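Protein SSD1 (Saccharomyces cerevisiae S288C, PDB 7AM1) binds mRNA untranslated regions and represses translation as a pseudonuclease, a non-enzymatic member of the RNase II family with an alternative RNA recognition site. Local coordinates at residues A[382-385]-A[389-392]; A[716-721]-A[751-756]; A[893-898]-A[902-907]. All blocks are in the same frame, centred on the assembly; numbering follows the deposited sequence.

Contact 1 of 3, residues A[382-385]-A[389-392]; sequences VRNN and TLEL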
loop_
_atom_site.group_PDB
_atom_site.type_symbol
_atom_site.label_atom_id
_atom_site.label_comp_id
_atom_site.label_asym_id
_atom_site.label_seq_id
_atom_site.Cartn_x
_atom_site.Cartn_y
_atom_site.Cartn_z
ATOM N N VAL A 382 24.946 -20.787 5.794
ATOM C CA VAL A 382 26.093 -20.090 6.357
ATOM C C VAL A 382 27.137 -21.160 6.637
ATOM O O VAL A 382 26.813 -22.229 7.165
ATOM C CB VAL A 382 25.740 -19.303 7.634
ATOM C CG1 VAL A 382 27.001 -18.856 8.347
ATOM C CG2 VAL A 382 24.872 -18.112 7.304
ATOM N N ARG A 383 28.374 -20.894 6.255
ATOM C CA ARG A 383 29.417 -21.901 6.364
ATOM C C ARG A 383 30.690 -21.205 6.802
ATOM O O ARG A 383 30.978 -20.088 6.365
ATOM C CB ARG A 383 29.583 -22.638 5.025
ATOM C CG ARG A 383 30.650 -23.715 4.970
ATOM C CD ARG A 383 30.588 -24.418 3.611
ATOM N NE ARG A 383 31.637 -25.417 3.429
ATOM C CZ ARG A 383 32.836 -25.171 2.916
ATOM N NH1 ARG A 383 33.160 -23.946 2.523
ATOM N NH2 ARG A 383 33.711 -26.155 2.792
ATOM N N ASN A 384 31.420 -21.849 7.703
ATOM C CA ASN A 384 32.746 -21.393 8.094
ATOM C C ASN A 384 33.747 -21.977 7.107
ATOM O O ASN A 384 33.865 -23.200 6.990
ATOM C CB ASN A 384 33.046 -21.818 9.528
ATOM C CG ASN A 384 34.408 -21.369 10.001
ATOM O OD1 ASN A 384 35.172 -20.762 9.251
ATOM N ND2 ASN A 384 34.714 -21.652 11.264
ATOM N N ASN A 385 34.446 -21.101 6.381
ATOM C CA ASN A 385 35.410 -21.547 5.383
ATOM C C ASN A 385 36.749 -21.946 5.988
ATOM O O ASN A 385 37.556 -22.574 5.296
ATOM C CB ASN A 385 35.637 -20.455 4.338
ATOM C CG ASN A 385 34.460 -20.289 3.412
ATOM O OD1 ASN A 385 33.710 -21.236 3.169
ATOM N ND2 ASN A 385 34.284 -19.081 2.890
ATOM N N THR A 389 37.317 -16.600 7.308
ATOM C CA THR A 389 36.194 -16.084 6.546
ATOM C C THR A 389 34.985 -16.987 6.725
ATOM O O THR A 389 35.114 -18.194 6.950
ATOM C CB THR A 389 36.524 -15.971 5.046
ATOM O OG1 THR A 389 36.574 -17.280 4.464
ATOM C CG2 THR A 389 37.859 -15.271 4.836
ATOM N N LEU A 390 33.809 -16.382 6.610
ATOM C CA LEU A 390 32.538 -17.088 6.568
ATOM C C LEU A 390 31.941 -16.953 5.174
ATOM O O LEU A 390 32.398 -16.160 4.346
ATOM C CB LEU A 390 31.560 -16.541 7.614
ATOM C CG LEU A 390 32.030 -16.472 9.066
ATOM C CD1 LEU A 390 30.929 -15.893 9.949
ATOM C CD2 LEU A 390 32.451 -17.845 9.563
ATOM N N GLU A 391 30.899 -17.735 4.925
ATOM C CA GLU A 391 30.201 -17.721 3.648
ATOM C C GLU A 391 28.703 -17.691 3.899
ATOM O O GLU A 391 28.179 -18.526 4.640
ATOM C CB GLU A 391 30.581 -18.949 2.818
ATOM C CG GLU A 391 29.750 -19.158 1.583
ATOM C CD GLU A 391 30.302 -20.265 0.715
ATOM O OE1 GLU A 391 31.468 -20.148 0.281
ATOM O OE2 GLU A 391 29.579 -21.253 0.472
ATOM N N LEU A 392 28.024 -16.720 3.297
ATOM C CA LEU A 392 26.566 -16.660 3.287
ATOM C C LEU A 392 26.109 -16.934 1.858
ATOM O O LEU A 392 26.371 -16.131 0.955
ATOM C CB LEU A 392 26.052 -15.308 3.770
ATOM C CG LEU A 392 24.524 -15.197 3.775
ATOM C CD1 LEU A 392 23.945 -15.961 4.956
ATOM C CD2 LEU A 392 24.069 -13.748 3.772
#
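Val382 and Leu392 make the tight end of this antiparallel β-hairpin of the RNB domain. Val382 CG2 lies only 3.3 Å from Leu392 CD1, closer than methyl groups usually sit. Leu392 extends CG anti to its own N (chi1 180°), which leans its branched end toward the valine. Next along the strands comes the hydrogen-bonded pair Arg383 and Glu391. Arg383 N reaches Glu391 O at 2.9 Å, and Glu391 N returns the bond to Arg383 O at 2.8 Å. Their side chains leave the other face together, and the extended Glu391 chain carries OE2 to His381 NE2.

Toward the turn the grip slackens. On the face shared with Val382 and Leu392, Leu390 CD2 merely rests against Asn384 CA at 3.9 Å, and the exposed Asn384 turns its OD1 to the backbone N of Gly386. Asn385 N still bonds Thr389 O (3.0 Å). The Asn385 side chain crosses Glu391 at about a right angle, with ND2 3.7 Å from Glu391 CB, and adds only one weak bond, ND2 to Thr389 OG1 at 3.3 Å; the firmer partner of that hydroxyl is Asn387 OD1.

Strand 446-456 pairs with the far edge of 389-392 through backbone bonds from Leu390 and Leu392. Helix 495-510 packs over the apolar face, where Val382 and Leu392 share Ile502, and Tyr495 OH at the start of that helix bonds Val382 N.

Contact 2 of 3, residues A[716-721]-A[751-756]; sequences LLLCKT and PEFGIE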
loop_
_atom_site.group_PDB
_atom_site.type_symbol
_atom_site.label_atom_id
_atom_site.label_comp_id
_atom_site.label_asym_id
_atom_site.label_seq_id
_atom_site.Cartn_x
_atom_site.Cartn_y
_atom_site.Cartn_z
ATOM N N LEU A 716 -11.140 -4.534 4.368
ATOM C CA LEU A 716 -12.444 -5.181 4.412
ATOM C C LEU A 716 -12.560 -6.081 5.635
ATOM O O LEU A 716 -13.524 -5.985 6.402
ATOM C CB LEU A 716 -12.651 -5.966 3.117
ATOM C CG LEU A 716 -13.943 -6.741 2.897
ATOM C CD1 LEU A 716 -15.128 -5.776 2.831
ATOM C CD2 LEU A 716 -13.837 -7.570 1.622
ATOM N N LEU A 717 -11.577 -6.962 5.837
ATOM C CA LEU A 717 -11.629 -7.882 6.967
ATOM C C LEU A 717 -11.471 -7.156 8.293
ATOM O O LEU A 717 -12.060 -7.570 9.298
ATOM C CB LEU A 717 -10.547 -8.946 6.815
ATOM C CG LEU A 717 -10.527 -10.073 7.843
ATOM C CD1 LEU A 717 -11.890 -10.733 7.961
ATOM C CD2 LEU A 717 -9.453 -11.094 7.470
ATOM N N LEU A 718 -10.690 -6.072 8.317
ATOM C CA LEU A 718 -10.527 -5.298 9.542
ATOM C C LEU A 718 -11.832 -4.624 9.949
ATOM O O LEU A 718 -12.170 -4.575 11.137
ATOM C CB LEU A 718 -9.426 -4.256 9.357
ATOM C CG LEU A 718 -9.191 -3.354 10.568
ATOM C CD1 LEU A 718 -8.806 -4.175 11.785
ATOM C CD2 LEU A 718 -8.131 -2.315 10.256
ATOM N N CYS A 719 -12.571 -4.086 8.978
ATOM C CA CYS A 719 -13.855 -3.468 9.287
ATOM C C CYS A 719 -14.826 -4.494 9.855
ATOM O O CYS A 719 -15.551 -4.212 10.815
ATOM C CB CYS A 719 -14.435 -2.817 8.034
ATOM S SG CYS A 719 -13.612 -1.298 7.559
ATOM N N LYS A 720 -14.860 -5.688 9.265
ATOM C CA LYS A 720 -15.681 -6.768 9.800
ATOM C C LYS A 720 -15.270 -7.128 11.222
ATOM O O LYS A 720 -16.126 -7.401 12.075
ATOM C CB LYS A 720 -15.564 -7.976 8.876
ATOM C CG LYS A 720 -16.329 -9.202 9.308
ATOM C CD LYS A 720 -16.262 -10.243 8.199
ATOM C CE LYS A 720 -16.256 -11.662 8.734
ATOM N NZ LYS A 720 -15.280 -12.506 7.985
ATOM N N THR A 721 -13.961 -7.134 11.493
ATOM C CA THR A 721 -13.462 -7.474 12.821
ATOM C C THR A 721 -13.803 -6.379 13.825
ATOM O O THR A 721 -14.234 -6.665 14.950
ATOM C CB THR A 721 -11.947 -7.698 12.760
ATOM O OG1 THR A 721 -11.642 -8.800 11.891
ATOM C CG2 THR A 721 -11.398 -7.995 14.130
ATOM N N PRO A 751 -2.101 2.539 16.551
ATOM C CA PRO A 751 -1.111 1.549 16.095
ATOM C C PRO A 751 -1.587 0.117 16.227
ATOM O O PRO A 751 -1.138 -0.748 15.463
ATOM C CB PRO A 751 0.106 1.828 16.991
ATOM C CG PRO A 751 -0.061 3.237 17.439
ATOM C CD PRO A 751 -1.544 3.456 17.562
ATOM N N GLU A 752 -2.482 -0.162 17.177
ATOM C CA GLU A 752 -2.965 -1.522 17.366
ATOM C C GLU A 752 -3.799 -2.003 16.191
ATOM O O GLU A 752 -3.937 -3.216 15.998
ATOM C CB GLU A 752 -3.779 -1.619 18.655
ATOM C CG GLU A 752 -2.951 -1.446 19.918
ATOM C CD GLU A 752 -2.642 0.005 20.234
ATOM O OE1 GLU A 752 -3.210 0.904 19.574
ATOM O OE2 GLU A 752 -1.822 0.241 21.145
ATOM N N PHE A 753 -4.369 -1.083 15.416
ATOM C CA PHE A 753 -5.141 -1.427 14.234
ATOM C C PHE A 753 -4.430 -1.067 12.937
ATOM O O PHE A 753 -4.841 -1.543 11.872
ATOM C CB PHE A 753 -6.504 -0.720 14.274
ATOM C CG PHE A 753 -7.434 -1.250 15.331
ATOM C CD1 PHE A 753 -7.206 -0.985 16.670
ATOM C CD2 PHE A 753 -8.529 -2.025 14.987
ATOM C CE1 PHE A 753 -8.062 -1.469 17.644
ATOM C CE2 PHE A 753 -9.386 -2.516 15.961
ATOM C CZ PHE A 753 -9.151 -2.238 17.286
ATOM N N GLY A 754 -3.380 -0.253 12.995
ATOM C CA GLY A 754 -2.729 0.220 11.785
ATOM C C GLY A 754 -3.614 1.095 10.927
ATOM O O GLY A 754 -3.624 0.950 9.698
ATOM N N ILE A 755 -4.370 2.004 11.548
ATOM C CA ILE A 755 -5.226 2.922 10.815
ATOM C C ILE A 755 -4.993 4.345 11.299
ATOM O O ILE A 755 -4.541 4.591 12.421
ATOM C CB ILE A 755 -6.728 2.561 10.930
ATOM C CG1 ILE A 755 -7.189 2.605 12.392
ATOM C CG2 ILE A 755 -6.991 1.206 10.285
ATOM C CD1 ILE A 755 -8.681 2.333 12.576
ATOM N N GLU A 756 -5.306 5.280 10.413
ATOM C CA GLU A 756 -5.233 6.710 10.667
ATOM C C GLU A 756 -6.529 7.306 10.141
ATOM O O GLU A 756 -6.889 7.071 8.983
ATOM C CB GLU A 756 -4.018 7.335 9.973
ATOM C CG GLU A 756 -3.928 8.849 10.104
ATOM C CD GLU A 756 -3.061 9.492 9.034
ATOM O OE1 GLU A 756 -2.851 8.880 7.962
ATOM O OE2 GLU A 756 -2.581 10.620 9.273
#
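Leu718, on the long helix 689-725, and Phe753, in the turn that leads into strand 755-760, stand 8.1 Å apart CA to CA, so the gap is bridged by side chains without any hydrogen bond across it. Leu718 fills it with both methyl groups. With CG anti to the backbone N (chi1 178°), the side chain reaches out from the helix and its fork straddles two partners. CD1 comes to the edge of the Phe753 ring, near the ring plane, and meets CD2 of the phenylalanine at 3.9 Å. CD2 of Leu718 drops beside the backbone, 3.7 Å from Phe753 O, and also touches Ile755 CG2 at 3.7 Å. All three residues are buried.

Gly754 links the two partners of the leucine: its positive phi (64°) lets the chain leave the turn and start the strand at Ile755. On the helix, Thr721 OG1 bonds back to Leu717 O at 2.9 Å, so this carbonyl takes the hydroxyl and the Thr721 amide on opposite faces of its plane.

Other sides of the helix are also occupied: Leu717 and Thr721 meet helix 834-842, and Leu716 meets helix 311-321. Strands 755-760 and 903-908 are the two end strands of a five-stranded sheet in the C-terminal OB-type domain, and the helix lies against the face of it that carries Ile755, Ala895 and Leu904.

Contact 3 of 3, residues A[893-898]-A[902-907]; sequences LRAEVG and PCLTVR
OE1 of Glu896 is gripped by two guanidinium groups, Arg894 NH1 at 2.6 Å and Arg811 NH2, while OE2 takes the hydroxyl of Thr905 across this antiparallel β-hairpin, the last two strands of the C-terminal OB-type domain. The Arg894 bond is nearly straight (174°) and lies in the guanidinium plane. Both Arg894 NH1 and Thr905 OG1, the latter at 2.8 Å from OE2, come in from above the carboxylate plane. With CG anti to the carbonyl carbon (chi1 -43°), the glutamate lays CG 3.5 Å from Thr905 CG2, and the bend at chi2 (-73°) then swings the carboxylate to the hydroxyl and the arginine. With two arginines beside it, this buried carboxylate is probably stabilised in its charged form. A leucine in its place would probably leave Arg894 and Arg811 without their shared counter-charge and free the Thr905 hydroxyl to turn.

The pairs whose side chains share this face, Arg894 with Thr905 and Glu896 with Cys903, are the hydrogen-bonded ones: Arg894 N to Thr905 O at 3.1 Å with Thr905 N returning to Arg894 O, and Glu896 N to Cys903 O at 2.6 Å with Cys903 N returning to Glu896 O. Side chains of the alternate residues, Leu893, Ala895, Leu904 and Val906, line the other face, which is apolar. There Ala895 CB meets Leu904 CD2 at 4.0 Å, and Leu893 CD1 touches Val906 CG1 at 3.8 Å.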
loop_
_atom_site.group_PDB
_atom_site.type_symbol
_atom_site.label_atom_id
_atom_site.label_comp_id
_atom_site.label_asym_id
_atom_site.label_seq_id
_atom_site.Cartn_x
_atom_site.Cartn_y
_atom_site.Cartn_z
ATOM N N LEU A 893 -14.653 4.115 17.717
ATOM C CA LEU A 893 -14.243 3.585 16.423
ATOM C C LEU A 893 -15.327 2.672 15.873
ATOM O O LEU A 893 -15.822 1.787 16.581
ATOM C CB LEU A 893 -12.911 2.831 16.538
ATOM C CG LEU A 893 -12.433 2.063 15.302
ATOM C CD1 LEU A 893 -12.103 3.007 14.156
ATOM C CD2 LEU A 893 -11.219 1.198 15.643
ATOM N N ARG A 894 -15.707 2.921 14.623
ATOM C CA ARG A 894 -16.760 2.187 13.947
ATOM C C ARG A 894 -16.420 2.003 12.474
ATOM O O ARG A 894 -15.688 2.796 11.882
ATOM C CB ARG A 894 -18.094 2.919 14.046
ATOM C CG ARG A 894 -19.145 2.176 14.779
ATOM C CD ARG A 894 -20.359 3.064 14.904
ATOM N NE ARG A 894 -21.064 3.195 13.635
ATOM C CZ ARG A 894 -22.113 2.459 13.282
ATOM N NH1 ARG A 894 -22.686 2.660 12.103
ATOM N NH2 ARG A 894 -22.594 1.530 14.099
ATOM N N ALA A 895 -17.007 0.962 11.884
ATOM C CA ALA A 895 -17.054 0.766 10.437
ATOM C C ALA A 895 -18.508 0.913 9.985
ATOM O O ALA A 895 -19.354 0.081 10.331
ATOM C CB ALA A 895 -16.491 -0.599 10.043
ATOM N N GLU A 896 -18.798 1.975 9.224
ATOM C CA GLU A 896 -20.140 2.195 8.689
ATOM C C GLU A 896 -20.371 1.222 7.537
ATOM O O GLU A 896 -19.612 1.221 6.563
ATOM C CB GLU A 896 -20.317 3.622 8.166
ATOM C CG GLU A 896 -19.761 4.739 9.021
ATOM C CD GLU A 896 -20.571 5.007 10.264
ATOM O OE1 GLU A 896 -21.634 4.376 10.440
ATOM O OE2 GLU A 896 -20.134 5.858 11.067
ATOM N N VAL A 897 -21.403 0.394 7.641
ATOM C CA VAL A 897 -21.712 -0.592 6.613
ATOM C C VAL A 897 -22.814 -0.039 5.721
ATOM O O VAL A 897 -23.768 0.583 6.206
ATOM C CB VAL A 897 -22.139 -1.928 7.251
ATOM C CG1 VAL A 897 -22.581 -2.916 6.183
ATOM C CG2 VAL A 897 -21.000 -2.494 8.086
ATOM N N GLY A 898 -22.694 -0.281 4.414
ATOM C CA GLY A 898 -23.677 0.205 3.462
ATOM C C GLY A 898 -23.185 0.338 2.033
ATOM O O GLY A 898 -23.938 0.065 1.094
ATOM N N PRO A 902 -16.873 -0.816 3.288
ATOM C CA PRO A 902 -17.234 -0.156 4.544
ATOM C C PRO A 902 -16.348 1.055 4.788
ATOM O O PRO A 902 -15.259 1.192 4.226
ATOM C CB PRO A 902 -17.013 -1.244 5.598
ATOM C CG PRO A 902 -15.980 -2.150 4.984
ATOM C CD PRO A 902 -16.267 -2.142 3.510
ATOM N N CYS A 903 -16.831 1.936 5.658
ATOM C CA CYS A 903 -16.165 3.199 5.945
ATOM C C CYS A 903 -15.823 3.247 7.425
ATOM O O CYS A 903 -16.721 3.250 8.273
ATOM C CB CYS A 903 -17.067 4.375 5.567
ATOM S SG CYS A 903 -17.557 4.375 3.829
ATOM N N LEU A 904 -14.534 3.320 7.732
ATOM C CA LEU A 904 -14.105 3.525 9.104
ATOM C C LEU A 904 -14.337 4.975 9.490
ATOM O O LEU A 904 -14.032 5.891 8.721
ATOM C CB LEU A 904 -12.629 3.174 9.268
ATOM C CG LEU A 904 -12.268 1.724 8.964
ATOM C CD1 LEU A 904 -10.751 1.576 8.799
ATOM C CD2 LEU A 904 -12.796 0.822 10.074
ATOM N N THR A 905 -14.881 5.180 10.683
ATOM C CA THR A 905 -15.143 6.517 11.185
ATOM C C THR A 905 -14.742 6.571 12.650
ATOM O O THR A 905 -14.821 5.571 13.369
ATOM C CB THR A 905 -16.624 6.916 11.039
ATOM O OG1 THR A 905 -17.445 6.000 11.778
ATOM C CG2 THR A 905 -17.059 6.915 9.577
ATOM N N VAL A 906 -14.324 7.753 13.087
ATOM C CA VAL A 906 -13.889 7.960 14.460
ATOM C C VAL A 906 -14.553 9.209 15.018
ATOM O O VAL A 906 -14.834 10.169 14.292
ATOM C CB VAL A 906 -12.352 8.086 14.573
ATOM C CG1 VAL A 906 -11.695 6.757 14.294
ATOM C CG2 VAL A 906 -11.834 9.165 13.632
ATOM N N ARG A 907 -14.806 9.181 16.324
ATOM C CA ARG A 907 -15.339 10.313 17.064
ATOM C C ARG A 907 -14.626 10.413 18.403
ATOM O O ARG A 907 -14.275 9.394 19.005
ATOM C CB ARG A 907 -16.850 10.182 17.281
ATOM C CG ARG A 907 -17.656 10.152 15.999
ATOM C CD ARG A 907 -19.044 9.595 16.227
ATOM N NE ARG A 907 -20.012 10.240 15.348
ATOM C CZ ARG A 907 -21.329 10.219 15.532
ATOM N NH1 ARG A 907 -21.860 9.583 16.574
ATOM N NH2 ARG A 907 -22.116 10.851 14.673
#

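In the fold
Contacts 2 and 3 are buried neighbours with centres about 10 Å apart, whereas contact 1, in the RNB domain, is partly buried and lies about 37 Å from the centre of the chain, on the opposite side of it from contact 3. Contacts 1 and 3 are both antiparallel hairpins with three residues between their segments; the first ends at its turn in an exposed and a partly exposed asparagine, the second buries a charged cluster. Contact 2, with apolar side chains and no hydrogen bond across it, joins a helix to the sheet that also holds contact 3. The two meet directly: Cys719 SG lies 3.4 Å from Leu904 CD2, and Ile755 CD1 lies 3.8 Å from Leu893 CD1.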